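Local coordinates for protein similar to metal-dependent hydrolase (Staphylococcus aureus subsp. aureus Mu50, PDB 3ESH) that probably acts as a metal-dependent hydrolase of the metallo-beta-lactamase superfamily, although its substrate and reaction are not established, at residues A[200-206]-A[245-251]; A[22-27]-A[217-222]; A[118-124]-A[157-161]; A[66-70]-A[81-85]. One frame throughout, in Å; residues are numbered along the deposited sequence.

In the fold
Following the chain from the N terminus, contact 2 opens first, at 22-27 on helix 20-24, and closes only at 217-222, just before helix 226-242. Nested within that long loop, contact 4 (66-70 with 81-85) closes a short loop around helix 73-78, and contact 3 (118-124 with 157-161) then closes a larger one holding strand 130-134 and helix 135-142. These two touch, through a probable hydrogen bond between Lys70 and Thr118. Contact 1 crosses contact 2: it opens at 200-206, inside the loop, and closes at 245-251, beyond it, pairing strands 199-203 and 246-248. Centres of contacts 1 and 2 lie about 18 Å apart, those of contacts 2 and 3 about 32 Å.

Contact 1 (A[200-206]-A[245-251]); sequences KAVHMGD and YWFLFYH
His203 has chi1 at 173°, with CG trans to the backbone N, and this swings ND1 onto Leu248 O (3.0 Å). The hydrogen bond is nearly straight (N-H...O 178°) and the acceptor lies in the ring plane, although ND1 stands above the plane of the Leu248 carbonyl. Lys200 CB sits over the middle of one Tyr245 ring face, 3.4 Å from the centroid, a CH-pi contact. Chi1 of -52° puts CG anti to the carbonyl carbon, and the chain runs on along the ring, CD nearest CE1, until NZ pairs with Glu195. Three backbone bonds show parallel pairing: Trp246 N to Lys200 O, Val202 N to Trp246 O (2.8 Å) and Leu248 N to Val202 O (2.8 Å). Val202 and Phe247 lie side by side, CG1 3.8 Å from CD1, and both pack on Phe240 of helix 226-242. The selenium of Met204 meets the Phe247 ring edge, SE to CE1 3.9 Å, a Met-aromatic contact. Beyond the strand ends, Asp206 OD1 sits 3.1 Å from CD2 of His251, carboxylate and ring nearly coplanar; ND1 of that ring bonds to Pro47 O. Strand 199-203, helix 226-242 and strand 246-248 form a beta-alpha-beta crossover, while Asp206 may, with His110 and His185, mark a vacant metal site as in metallo-beta-lactamase relatives.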
loop_
_atom_site.group_PDB
_atom_site.type_symbol
_atom_site.label_atom_id
_atom_site.label_comp_id
_atom_site.label_asym_id
_atom_site.label_seq_id
_atom_site.Cartn_x
_atom_site.Cartn_y
_atom_site.Cartn_z
ATOM N N LYS A 200 -11.373 -7.580 -33.737
ATOM C CA LYS A 200 -10.757 -6.976 -32.576
ATOM C C LYS A 200 -9.408 -6.350 -32.909
ATOM O O LYS A 200 -8.630 -6.901 -33.681
ATOM C CB LYS A 200 -10.598 -8.037 -31.491
ATOM C CG LYS A 200 -11.898 -8.781 -31.192
ATOM C CD LYS A 200 -11.661 -9.978 -30.290
ATOM C CE LYS A 200 -12.932 -10.775 -30.061
ATOM N NZ LYS A 200 -13.983 -9.950 -29.403
ATOM N N ALA A 201 -9.152 -5.179 -32.337
ATOM C CA ALA A 201 -7.900 -4.478 -32.535
ATOM C C ALA A 201 -7.489 -3.879 -31.208
ATOM O O ALA A 201 -8.338 -3.600 -30.356
ATOM C CB ALA A 201 -8.062 -3.386 -33.564
ATOM N N VAL A 202 -6.188 -3.688 -31.023
ATOM C CA VAL A 202 -5.696 -3.107 -29.793
ATOM C C VAL A 202 -4.427 -2.307 -30.012
ATOM O O VAL A 202 -3.596 -2.646 -30.851
ATOM C CB VAL A 202 -5.421 -4.192 -28.728
ATOM C CG1 VAL A 202 -4.295 -5.102 -29.187
ATOM C CG2 VAL A 202 -5.093 -3.541 -27.390
ATOM N N HIS A 203 -4.302 -1.220 -29.263
ATOM C CA HIS A 203 -3.127 -0.377 -29.316
ATOM C C HIS A 203 -2.626 -0.330 -27.885
ATOM O O HIS A 203 -3.259 0.273 -27.026
ATOM C CB HIS A 203 -3.467 1.035 -29.786
ATOM C CG HIS A 203 -2.309 1.980 -29.704
ATOM N ND1 HIS A 203 -1.100 1.722 -30.306
ATOM C CD2 HIS A 203 -2.170 3.159 -29.055
ATOM C CE1 HIS A 203 -0.254 2.701 -30.027
ATOM N NE2 HIS A 203 -0.880 3.580 -29.271
HETATM N N MSE A 204 -1.496 -0.976 -27.631
HETATM C CA MSE A 204 -0.930 -1.013 -26.292
HETATM C C MSE A 204 0.014 0.146 -25.966
HETATM O O MSE A 204 0.806 0.065 -25.028
HETATM C CB MSE A 204 -0.258 -2.369 -26.063
HETATM C CG MSE A 204 -1.290 -3.411 -25.725
HETATM SE SE MSE A 204 -0.612 -5.166 -25.743
HETATM C CE MSE A 204 0.562 -5.022 -24.256
ATOM N N GLY A 205 -0.096 1.237 -26.727
ATOM C CA GLY A 205 0.753 2.387 -26.470
ATOM C C GLY A 205 2.227 2.052 -26.260
ATOM O O GLY A 205 2.751 1.132 -26.875
ATOM N N ASP A 206 2.892 2.793 -25.375
ATOM C CA ASP A 206 4.313 2.573 -25.138
ATOM C C ASP A 206 4.666 1.364 -24.274
ATOM O O ASP A 206 5.781 1.249 -23.778
ATOM C CB ASP A 206 4.952 3.839 -24.562
ATOM C CG ASP A 206 5.141 4.916 -25.611
ATOM O OD1 ASP A 206 4.952 4.619 -26.810
ATOM O OD2 ASP A 206 5.486 6.064 -25.251
ATOM N N TYR A 245 -6.391 -10.694 -32.218
ATOM C CA TYR A 245 -6.442 -9.242 -32.261
ATOM C C TYR A 245 -5.438 -8.667 -33.251
ATOM O O TYR A 245 -4.412 -9.282 -33.547
ATOM C CB TYR A 245 -6.098 -8.647 -30.900
ATOM C CG TYR A 245 -7.254 -8.384 -29.974
ATOM C CD1 TYR A 245 -7.954 -9.431 -29.374
ATOM C CD2 TYR A 245 -7.603 -7.082 -29.640
ATOM C CE1 TYR A 245 -8.973 -9.177 -28.452
ATOM C CE2 TYR A 245 -8.608 -6.821 -28.727
ATOM C CZ TYR A 245 -9.286 -7.866 -28.133
ATOM O OH TYR A 245 -10.245 -7.591 -27.194
ATOM N N TRP A 246 -5.749 -7.483 -33.764
ATOM C CA TRP A 246 -4.852 -6.771 -34.651
ATOM C C TRP A 246 -4.114 -5.835 -33.709
ATOM O O TRP A 246 -4.741 -5.152 -32.898
ATOM C CB TRP A 246 -5.624 -5.929 -35.663
ATOM C CG TRP A 246 -5.972 -6.645 -36.917
ATOM C CD1 TRP A 246 -7.149 -7.270 -37.208
ATOM C CD2 TRP A 246 -5.133 -6.811 -38.055
ATOM N NE1 TRP A 246 -7.093 -7.813 -38.465
ATOM C CE2 TRP A 246 -5.862 -7.546 -39.008
ATOM C CE3 TRP A 246 -3.827 -6.410 -38.362
ATOM C CZ2 TRP A 246 -5.332 -7.888 -40.256
ATOM C CZ3 TRP A 246 -3.301 -6.751 -39.604
ATOM C CH2 TRP A 246 -4.055 -7.485 -40.534
ATOM N N PHE A 247 -2.791 -5.808 -33.787
ATOM C CA PHE A 247 -2.025 -4.923 -32.929
ATOM C C PHE A 247 -1.713 -3.667 -33.719
ATOM O O PHE A 247 -1.085 -3.734 -34.775
ATOM C CB PHE A 247 -0.733 -5.601 -32.484
ATOM C CG PHE A 247 -0.925 -6.632 -31.400
ATOM C CD1 PHE A 247 -0.824 -6.278 -30.063
ATOM C CD2 PHE A 247 -1.192 -7.960 -31.719
ATOM C CE1 PHE A 247 -0.977 -7.219 -29.060
ATOM C CE2 PHE A 247 -1.348 -8.917 -30.722
ATOM C CZ PHE A 247 -1.241 -8.547 -29.390
ATOM N N LEU A 248 -2.177 -2.525 -33.220
ATOM C CA LEU A 248 -1.942 -1.242 -33.872
ATOM C C LEU A 248 -0.734 -0.549 -33.234
ATOM O O LEU A 248 -0.531 -0.622 -32.020
ATOM C CB LEU A 248 -3.172 -0.350 -33.747
ATOM C CG LEU A 248 -4.500 -0.943 -34.230
ATOM C CD1 LEU A 248 -5.615 0.097 -34.124
ATOM C CD2 LEU A 248 -4.346 -1.416 -35.662
ATOM N N PHE A 249 0.063 0.129 -34.055
ATOM C CA PHE A 249 1.248 0.815 -33.576
ATOM C C PHE A 249 1.256 2.293 -33.893
ATOM O O PHE A 249 0.689 2.735 -34.886
ATOM C CB PHE A 249 2.488 0.146 -34.145
ATOM C CG PHE A 249 2.680 -1.253 -33.648
ATOM C CD1 PHE A 249 3.243 -1.482 -32.384
ATOM C CD2 PHE A 249 2.229 -2.344 -34.401
ATOM C CE1 PHE A 249 3.351 -2.772 -31.879
ATOM C CE2 PHE A 249 2.338 -3.633 -33.906
ATOM C CZ PHE A 249 2.897 -3.852 -32.638
ATOM N N TYR A 250 1.910 3.050 -33.025
ATOM C CA TYR A 250 1.997 4.493 -33.145
ATOM C C TYR A 250 3.427 4.870 -33.483
ATOM O O TYR A 250 3.659 5.829 -34.209
ATOM C CB TYR A 250 1.595 5.119 -31.802
ATOM C CG TYR A 250 1.733 6.628 -31.682
ATOM C CD1 TYR A 250 0.682 7.478 -32.027
ATOM C CD2 TYR A 250 2.891 7.198 -31.156
ATOM C CE1 TYR A 250 0.779 8.862 -31.836
ATOM C CE2 TYR A 250 2.997 8.575 -30.960
ATOM C CZ TYR A 250 1.937 9.399 -31.300
ATOM O OH TYR A 250 2.039 10.751 -31.074
ATOM N N HIS A 251 4.370 4.090 -32.950
ATOM C CA HIS A 251 5.806 4.322 -33.128
ATOM C C HIS A 251 6.555 3.435 -34.116
ATOM O O HIS A 251 7.711 3.731 -34.435
ATOM C CB HIS A 251 6.550 4.178 -31.793
ATOM C CG HIS A 251 6.372 5.329 -30.857
ATOM N ND1 HIS A 251 6.482 6.640 -31.262
ATOM C CD2 HIS A 251 6.154 5.362 -29.524
ATOM C CE1 HIS A 251 6.341 7.434 -30.214
ATOM N NE2 HIS A 251 6.141 6.680 -29.146
#

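Contact 2 (A[22-27]-A[217-222]); sequences AMFGVV and LWVTAY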
loop_
_atom_site.group_PDB
_atom_site.type_symbol
_atom_site.label_atom_id
_atom_site.label_comp_id
_atom_site.label_asym_id
_atom_site.label_seq_id
_atom_site.Cartn_x
_atom_site.Cartn_y
_atom_site.Cartn_z
ATOM N N ALA A 22 18.023 3.354 -24.935
ATOM C CA ALA A 22 16.982 3.774 -24.007
ATOM C C ALA A 22 15.636 3.151 -24.358
ATOM O O ALA A 22 14.792 2.906 -23.477
ATOM C CB ALA A 22 16.872 5.298 -23.995
HETATM N N MSE A 23 15.435 2.898 -25.648
HETATM C CA MSE A 23 14.180 2.294 -26.102
HETATM C C MSE A 23 14.149 0.785 -25.900
HETATM O O MSE A 23 13.093 0.175 -26.054
HETATM C CB MSE A 23 13.928 2.601 -27.579
HETATM C CG MSE A 23 13.576 4.024 -27.874
HETATM SE SE MSE A 23 11.841 4.550 -27.154
HETATM C CE MSE A 23 10.766 3.379 -28.182
ATOM N N PHE A 24 15.290 0.181 -25.560
ATOM C CA PHE A 24 15.334 -1.272 -25.376
ATOM C C PHE A 24 15.857 -1.728 -24.022
ATOM O O PHE A 24 15.996 -2.924 -23.760
ATOM C CB PHE A 24 16.142 -1.921 -26.501
ATOM C CG PHE A 24 15.414 -1.972 -27.812
ATOM C CD1 PHE A 24 15.751 -1.113 -28.848
ATOM C CD2 PHE A 24 14.377 -2.880 -28.004
ATOM C CE1 PHE A 24 15.067 -1.155 -30.060
ATOM C CE2 PHE A 24 13.681 -2.934 -29.206
ATOM C CZ PHE A 24 14.024 -2.071 -30.240
ATOM N N GLY A 25 16.138 -0.753 -23.168
ATOM C CA GLY A 25 16.595 -1.030 -21.831
ATOM C C GLY A 25 17.695 -2.062 -21.681
ATOM O O GLY A 25 18.814 -1.864 -22.140
ATOM N N VAL A 26 17.369 -3.168 -21.023
ATOM C CA VAL A 26 18.330 -4.229 -20.756
ATOM C C VAL A 26 18.789 -5.049 -21.957
ATOM O O VAL A 26 19.809 -5.721 -21.884
ATOM C CB VAL A 26 17.794 -5.200 -19.695
ATOM C CG1 VAL A 26 17.374 -4.414 -18.457
ATOM C CG2 VAL A 26 16.630 -6.022 -20.257
ATOM N N VAL A 27 18.050 -5.004 -23.056
ATOM C CA VAL A 27 18.425 -5.767 -24.236
ATOM C C VAL A 27 19.713 -5.223 -24.847
ATOM O O VAL A 27 19.769 -4.063 -25.272
ATOM C CB VAL A 27 17.302 -5.730 -25.308
ATOM C CG1 VAL A 27 17.726 -6.512 -26.541
ATOM C CG2 VAL A 27 16.029 -6.319 -24.740
ATOM N N LEU A 217 9.894 -9.106 -21.804
ATOM C CA LEU A 217 11.096 -8.634 -21.122
ATOM C C LEU A 217 11.769 -7.449 -21.823
ATOM O O LEU A 217 12.636 -6.786 -21.249
ATOM C CB LEU A 217 12.102 -9.769 -20.982
ATOM C CG LEU A 217 11.666 -10.951 -20.109
ATOM C CD1 LEU A 217 12.765 -11.999 -20.069
ATOM C CD2 LEU A 217 11.322 -10.467 -18.711
ATOM N N TRP A 218 11.378 -7.182 -23.061
ATOM C CA TRP A 218 11.963 -6.090 -23.822
ATOM C C TRP A 218 11.176 -4.792 -23.636
ATOM O O TRP A 218 10.392 -4.410 -24.503
ATOM C CB TRP A 218 12.017 -6.459 -25.312
ATOM C CG TRP A 218 13.072 -7.494 -25.671
ATOM C CD1 TRP A 218 13.435 -8.588 -24.935
ATOM C CD2 TRP A 218 13.846 -7.551 -26.879
ATOM N NE1 TRP A 218 14.384 -9.321 -25.610
ATOM C CE2 TRP A 218 14.653 -8.709 -26.807
ATOM C CE3 TRP A 218 13.931 -6.743 -28.016
ATOM C CZ2 TRP A 218 15.530 -9.077 -27.822
ATOM C CZ3 TRP A 218 14.807 -7.110 -29.035
ATOM C CH2 TRP A 218 15.592 -8.270 -28.928
ATOM N N VAL A 219 11.383 -4.120 -22.502
ATOM C CA VAL A 219 10.696 -2.862 -22.228
ATOM C C VAL A 219 11.684 -1.697 -22.293
ATOM O O VAL A 219 12.877 -1.871 -22.040
ATOM C CB VAL A 219 10.011 -2.877 -20.839
ATOM C CG1 VAL A 219 9.003 -3.990 -20.777
ATOM C CG2 VAL A 219 11.048 -3.035 -19.731
ATOM N N THR A 220 11.196 -0.510 -22.633
ATOM C CA THR A 220 12.074 0.652 -22.728
ATOM C C THR A 220 12.583 1.065 -21.343
ATOM O O THR A 220 11.975 0.730 -20.314
ATOM C CB THR A 220 11.356 1.876 -23.339
ATOM O OG1 THR A 220 10.617 2.554 -22.322
ATOM C CG2 THR A 220 10.409 1.444 -24.446
ATOM N N ALA A 221 13.702 1.792 -21.321
ATOM C CA ALA A 221 14.260 2.267 -20.067
ATOM C C ALA A 221 13.432 3.466 -19.576
ATOM O O ALA A 221 13.556 3.893 -18.422
ATOM C CB ALA A 221 15.690 2.676 -20.261
ATOM N N TYR A 222 12.589 4.000 -20.464
ATOM C CA TYR A 222 11.721 5.138 -20.142
ATOM C C TYR A 222 10.635 4.726 -19.165
ATOM O O TYR A 222 10.131 5.554 -18.400
ATOM C CB TYR A 222 11.053 5.690 -21.404
ATOM C CG TYR A 222 11.996 6.360 -22.378
ATOM C CD1 TYR A 222 12.734 7.481 -22.007
ATOM C CD2 TYR A 222 12.162 5.864 -23.667
ATOM C CE1 TYR A 222 13.622 8.092 -22.896
ATOM C CE2 TYR A 222 13.045 6.467 -24.569
ATOM C CZ TYR A 222 13.770 7.581 -24.169
ATOM O OH TYR A 222 14.645 8.171 -25.042
HETATM O O HOH W 1 14.353 -3.492 -20.072
#
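One direct hydrogen bond, from Ala221 N to Ala22 O (2.7 Å, angle at hydrogen 161°), spans an interface that buries 523 Å²; the rest is packing and a water bridge. Water 1 accepts from Val26 N and donates to Val219 O (2.9 Å), so it joins the two backbones where they do not bond directly. The bend that presents Val26 N is a type II' turn from Phe24 to Val27, closed by Val27 N to Phe24 O (3.0 Å), with Gly25 at positive phi as the chain leaves helix 20-24.

At one end of the contact, the selenium of Met23 approaches the Tyr222 ring at its edge, in the ring plane, with SE 3.4 Å from CE2: a Met-aromatic contact. The bend at chi2 of Met23, -67°, brings SE to this edge. The methyl of Ala22 meets the same tyrosine near its hydroxyl end, CB to CZ 3.9 Å.

At the other end, Val27 lays both methyls over one face of Trp218: CG2 lies above the five-membered ring, CG1 nearer CZ2 of the six-membered ring (3.6 Å). Phe24 meets that six-membered ring obliquely, CD2 to CE3 3.9 Å, with the ring planes at 88°.

Val26 of a second subunit packs on Ala22 and Tyr222. Around the contact, Val219 packs against helix 226-242, Trp32 of helix 29-32 touches both Val27 and Trp218, and Met18 of strand 15-19 adjoins Met23 and Tyr222.

Contact 3 (A[118-124]-A[157-161]); sequences TDQAGHA and KGDYS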
loop_
_atom_site.group_PDB
_atom_site.type_symbol
_atom_site.label_atom_id
_atom_site.label_comp_id
_atom_site.label_asym_id
_atom_site.label_seq_id
_atom_site.Cartn_x
_atom_site.Cartn_y
_atom_site.Cartn_z
ATOM N N THR A 118 -2.111 21.247 -29.028
ATOM C CA THR A 118 -2.390 22.664 -29.142
ATOM C C THR A 118 -1.385 23.307 -30.076
ATOM O O THR A 118 -0.337 22.737 -30.361
ATOM C CB THR A 118 -2.257 23.377 -27.790
ATOM O OG1 THR A 118 -0.888 23.347 -27.373
ATOM C CG2 THR A 118 -3.134 22.713 -26.744
ATOM N N ASP A 119 -1.706 24.491 -30.573
ATOM C CA ASP A 119 -0.788 25.222 -31.419
ATOM C C ASP A 119 -0.109 26.153 -30.425
ATOM O O ASP A 119 -0.272 26.015 -29.230
ATOM C CB ASP A 119 -1.557 26.069 -32.460
ATOM C CG ASP A 119 -2.674 26.916 -31.839
ATOM O OD1 ASP A 119 -2.430 27.573 -30.813
ATOM O OD2 ASP A 119 -3.796 26.933 -32.391
ATOM N N GLN A 120 0.706 27.071 -30.941
ATOM C CA GLN A 120 1.405 28.027 -30.047
ATOM C C GLN A 120 0.384 28.979 -29.435
ATOM O O GLN A 120 -0.578 29.377 -30.099
ATOM C CB GLN A 120 2.372 28.825 -30.809
ATOM C CG GLN A 120 3.052 27.923 -31.734
ATOM C CD GLN A 120 2.752 28.316 -33.133
ATOM O OE1 GLN A 120 1.584 28.256 -33.609
ATOM N NE2 GLN A 120 3.807 28.737 -33.840
ATOM N N ALA A 121 0.673 29.462 -28.238
ATOM C CA ALA A 121 -0.315 30.309 -27.599
ATOM C C ALA A 121 -1.292 29.291 -26.970
ATOM O O ALA A 121 -2.414 29.638 -26.604
ATOM C CB ALA A 121 -1.082 31.174 -28.594
ATOM N N GLY A 122 -0.850 28.038 -26.869
ATOM C CA GLY A 122 -1.636 26.981 -26.266
ATOM C C GLY A 122 -3.123 26.970 -26.536
ATOM O O GLY A 122 -3.891 26.551 -25.671
ATOM N N HIS A 123 -3.547 27.418 -27.714
ATOM C CA HIS A 123 -4.976 27.404 -28.007
ATOM C C HIS A 123 -5.473 25.973 -27.884
ATOM O O HIS A 123 -5.824 25.531 -26.795
ATOM C CB HIS A 123 -5.287 27.904 -29.414
ATOM C CG HIS A 123 -6.724 27.734 -29.803
ATOM N ND1 HIS A 123 -7.148 27.731 -31.116
ATOM C CD2 HIS A 123 -7.840 27.540 -29.054
ATOM C CE1 HIS A 123 -8.453 27.541 -31.157
ATOM N NE2 HIS A 123 -8.899 27.421 -29.919
ATOM N N ALA A 124 -5.494 25.252 -28.999
ATOM C CA ALA A 124 -5.941 23.869 -28.993
ATOM C C ALA A 124 -6.382 23.382 -30.353
ATOM O O ALA A 124 -7.427 23.780 -30.843
ATOM C CB ALA A 124 -7.094 23.676 -28.016
ATOM N N LYS A 157 0.125 22.508 -22.301
ATOM C CA LYS A 157 -1.169 22.741 -21.665
ATOM C C LYS A 157 -2.039 23.551 -22.638
ATOM O O LYS A 157 -1.510 24.151 -23.580
ATOM C CB LYS A 157 -0.984 23.538 -20.377
ATOM C CG LYS A 157 -0.191 22.840 -19.286
ATOM C CD LYS A 157 -0.541 23.437 -17.938
ATOM C CE LYS A 157 0.107 22.694 -16.778
ATOM N NZ LYS A 157 1.565 22.926 -16.695
ATOM N N GLY A 158 -3.358 23.568 -22.423
ATOM C CA GLY A 158 -4.208 24.340 -23.312
ATOM C C GLY A 158 -5.710 24.126 -23.304
ATOM O O GLY A 158 -6.224 23.226 -22.644
ATOM N N ASP A 159 -6.394 24.982 -24.068
ATOM C CA ASP A 159 -7.856 25.004 -24.241
ATOM C C ASP A 159 -8.557 23.667 -24.195
ATOM O O ASP A 159 -9.676 23.573 -23.700
ATOM C CB ASP A 159 -8.230 25.656 -25.580
ATOM C CG ASP A 159 -8.146 27.151 -25.542
ATOM O OD1 ASP A 159 -7.100 27.678 -25.108
ATOM O OD2 ASP A 159 -9.129 27.804 -25.950
ATOM N N TYR A 160 -7.914 22.648 -24.757
ATOM C CA TYR A 160 -8.505 21.320 -24.789
ATOM C C TYR A 160 -8.874 20.912 -23.375
ATOM O O TYR A 160 -9.870 20.224 -23.171
ATOM C CB TYR A 160 -7.542 20.298 -25.408
ATOM C CG TYR A 160 -6.245 20.088 -24.655
ATOM C CD1 TYR A 160 -6.178 19.252 -23.544
ATOM C CD2 TYR A 160 -5.085 20.727 -25.058
ATOM C CE1 TYR A 160 -4.986 19.063 -22.860
ATOM C CE2 TYR A 160 -3.886 20.552 -24.383
ATOM C CZ TYR A 160 -3.843 19.718 -23.288
ATOM O OH TYR A 160 -2.650 19.544 -22.634
ATOM N N SER A 161 -8.087 21.357 -22.399
ATOM C CA SER A 161 -8.366 21.007 -21.015
ATOM C C SER A 161 -9.769 21.430 -20.595
ATOM O O SER A 161 -10.212 21.084 -19.511
ATOM C CB SER A 161 -7.333 21.631 -20.074
ATOM O OG SER A 161 -7.593 23.004 -19.868
#
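Apolar packing links Thr118 and Tyr160: the methyl CG2 of Thr118 touches the ring edge, in the ring plane, 3.3 Å from both CD2 and CE2. Thr118 chi1 of 67° places CG2 anti to the carbonyl carbon, which carries the methyl to this edge, and the two side chains cross at about a right angle. Nearby, Ala124 CB lies 4.3 Å from Tyr160 CB. In the metallo-beta-lactamase fold of this chain, the contact brings the loop before strand 130-134 against the loop before strand 164-167, its parallel neighbour in the sheet; the Tyr160 ring also meets His131 of the first of these strands and touches Trp138 and Phe141 of helix 135-142.

Polar contacts between the two backbones are slight. Asp159 N makes a weak hydrogen bond to Gly122 O (3.4 Å). Its approach to His123 O is doubtful, because that oxygen is modelled too close to a neighbour.

Among the flat groups, the Asp159 carboxylate stands nearly perpendicular to the His123 ring, planes 85° apart, with OD2 3.4 Å from CD2 at the ring edge. Within the segments, His123 N bonds to Asp119 OD1 from above the carboxylate plane (3.3 Å), and Ser161 N bonds to Gly158 O (2.7 Å).

Contact 4 (A[66-70]-A[81-85]); sequences IGNGK and VDEES
Ile66 and Val81 reach toward each other tip to tip, CD1 of Ile66 lying 3.3 Å from CG1 of Val81. Both belong to loops of the metallo-beta-lactamase fold, one following strand 59-61 and the other following helix 73-78, so that the contact closes the short excursion made by that helix. The Ile66 chain reaches Val81 from a chi1 of 49°, which places CG1 between the backbone N and the carbonyl carbon; an anti chi2 then extends CD1 toward the second loop, where it also comes within 3.8 Å of Glu83 O.

Glu84 is directed differently: its chain extends beyond CG to carry the carboxylate alongside the first loop. There OE2 accepts from Gly69 N (2.8 Å), on the syn side of the carboxylate and 31° out of its plane. At the base of the same side chain, CB lies 3.6 Å from Gly67 O. This carbonyl accepts from Ser85 N (3.2 Å), the donor standing above the carbonyl plane, while the Ser85 hydroxyl turns to Ile87 N outside the contact. Water 2 completes the polar network: it accepts from Lys70 N and donates to Glu84 OE2 and to Ile66 O, the last at 2.7 Å.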
loop_
_atom_site.group_PDB
_atom_site.type_symbol
_atom_site.label_atom_id
_atom_site.label_comp_id
_atom_site.label_asym_id
_atom_site.label_seq_id
_atom_site.Cartn_x
_atom_site.Cartn_y
_atom_site.Cartn_z
ATOM N N ILE A 66 3.676 15.320 -32.723
ATOM C CA ILE A 66 4.514 16.396 -32.223
ATOM C C ILE A 66 4.055 17.801 -32.591
ATOM O O ILE A 66 4.727 18.783 -32.267
ATOM C CB ILE A 66 5.971 16.228 -32.691
ATOM C CG1 ILE A 66 5.998 15.975 -34.205
ATOM C CG2 ILE A 66 6.646 15.113 -31.894
ATOM C CD1 ILE A 66 7.390 15.706 -34.768
ATOM N N GLY A 67 2.923 17.898 -33.278
ATOM C CA GLY A 67 2.397 19.197 -33.655
ATOM C C GLY A 67 3.185 20.053 -34.637
ATOM O O GLY A 67 4.090 19.579 -35.329
ATOM N N ASN A 68 2.835 21.343 -34.674
ATOM C CA ASN A 68 3.448 22.321 -35.583
ATOM C C ASN A 68 3.870 23.561 -34.820
ATOM O O ASN A 68 3.045 24.227 -34.211
ATOM C CB ASN A 68 2.442 22.685 -36.669
ATOM C CG ASN A 68 2.010 21.482 -37.465
ATOM O OD1 ASN A 68 2.729 21.026 -38.361
ATOM N ND2 ASN A 68 0.843 20.933 -37.128
ATOM N N GLY A 69 5.163 23.866 -34.857
ATOM C CA GLY A 69 5.672 25.019 -34.134
ATOM C C GLY A 69 5.755 24.849 -32.618
ATOM O O GLY A 69 6.091 25.800 -31.918
ATOM N N LYS A 70 5.460 23.652 -32.106
ATOM C CA LYS A 70 5.498 23.385 -30.662
ATOM C C LYS A 70 6.897 23.143 -30.093
ATOM O O LYS A 70 7.264 23.714 -29.063
ATOM C CB LYS A 70 4.597 22.189 -30.333
ATOM C CG LYS A 70 3.114 22.454 -30.570
ATOM C CD LYS A 70 2.597 23.566 -29.656
ATOM C CE LYS A 70 2.608 23.155 -28.192
ATOM N NZ LYS A 70 1.400 22.379 -27.840
ATOM N N VAL A 81 13.770 15.220 -35.256
ATOM C CA VAL A 81 12.559 15.414 -36.029
ATOM C C VAL A 81 12.933 15.724 -37.484
ATOM O O VAL A 81 13.636 16.694 -37.754
ATOM C CB VAL A 81 11.748 16.590 -35.463
ATOM C CG1 VAL A 81 10.347 16.576 -36.023
ATOM C CG2 VAL A 81 11.736 16.520 -33.960
ATOM N N ASP A 82 12.474 14.899 -38.418
ATOM C CA ASP A 82 12.770 15.141 -39.828
ATOM C C ASP A 82 11.721 16.086 -40.376
ATOM O O ASP A 82 12.037 17.050 -41.072
ATOM C CB ASP A 82 12.746 13.835 -40.623
ATOM C CG ASP A 82 13.705 12.814 -40.076
ATOM O OD1 ASP A 82 14.900 13.147 -39.889
ATOM O OD2 ASP A 82 13.260 11.672 -39.832
ATOM N N GLU A 83 10.466 15.787 -40.052
ATOM C CA GLU A 83 9.333 16.588 -40.483
ATOM C C GLU A 83 8.393 16.729 -39.296
ATOM O O GLU A 83 8.325 15.849 -38.446
ATOM C CB GLU A 83 8.591 15.899 -41.640
ATOM C CG GLU A 83 7.947 14.557 -41.250
ATOM C CD GLU A 83 7.150 13.912 -42.383
ATOM O OE1 GLU A 83 6.133 14.500 -42.811
ATOM O OE2 GLU A 83 7.538 12.813 -42.847
ATOM N N GLU A 84 7.686 17.846 -39.230
ATOM C CA GLU A 84 6.730 18.070 -38.160
ATOM C C GLU A 84 5.417 17.459 -38.625
ATOM O O GLU A 84 5.339 16.881 -39.714
ATOM C CB GLU A 84 6.552 19.565 -37.893
ATOM C CG GLU A 84 7.683 20.198 -37.083
ATOM C CD GLU A 84 7.542 21.710 -36.948
ATOM O OE1 GLU A 84 7.821 22.436 -37.932
ATOM O OE2 GLU A 84 7.143 22.176 -35.864
ATOM N N SER A 85 4.386 17.606 -37.808
ATOM C CA SER A 85 3.076 17.048 -38.096
ATOM C C SER A 85 2.416 17.500 -39.401
ATOM O O SER A 85 2.567 18.639 -39.827
ATOM C CB SER A 85 2.148 17.334 -36.909
ATOM O OG SER A 85 0.862 16.782 -37.098
HETATM O O HOH W 2 6.104 20.985 -33.065
#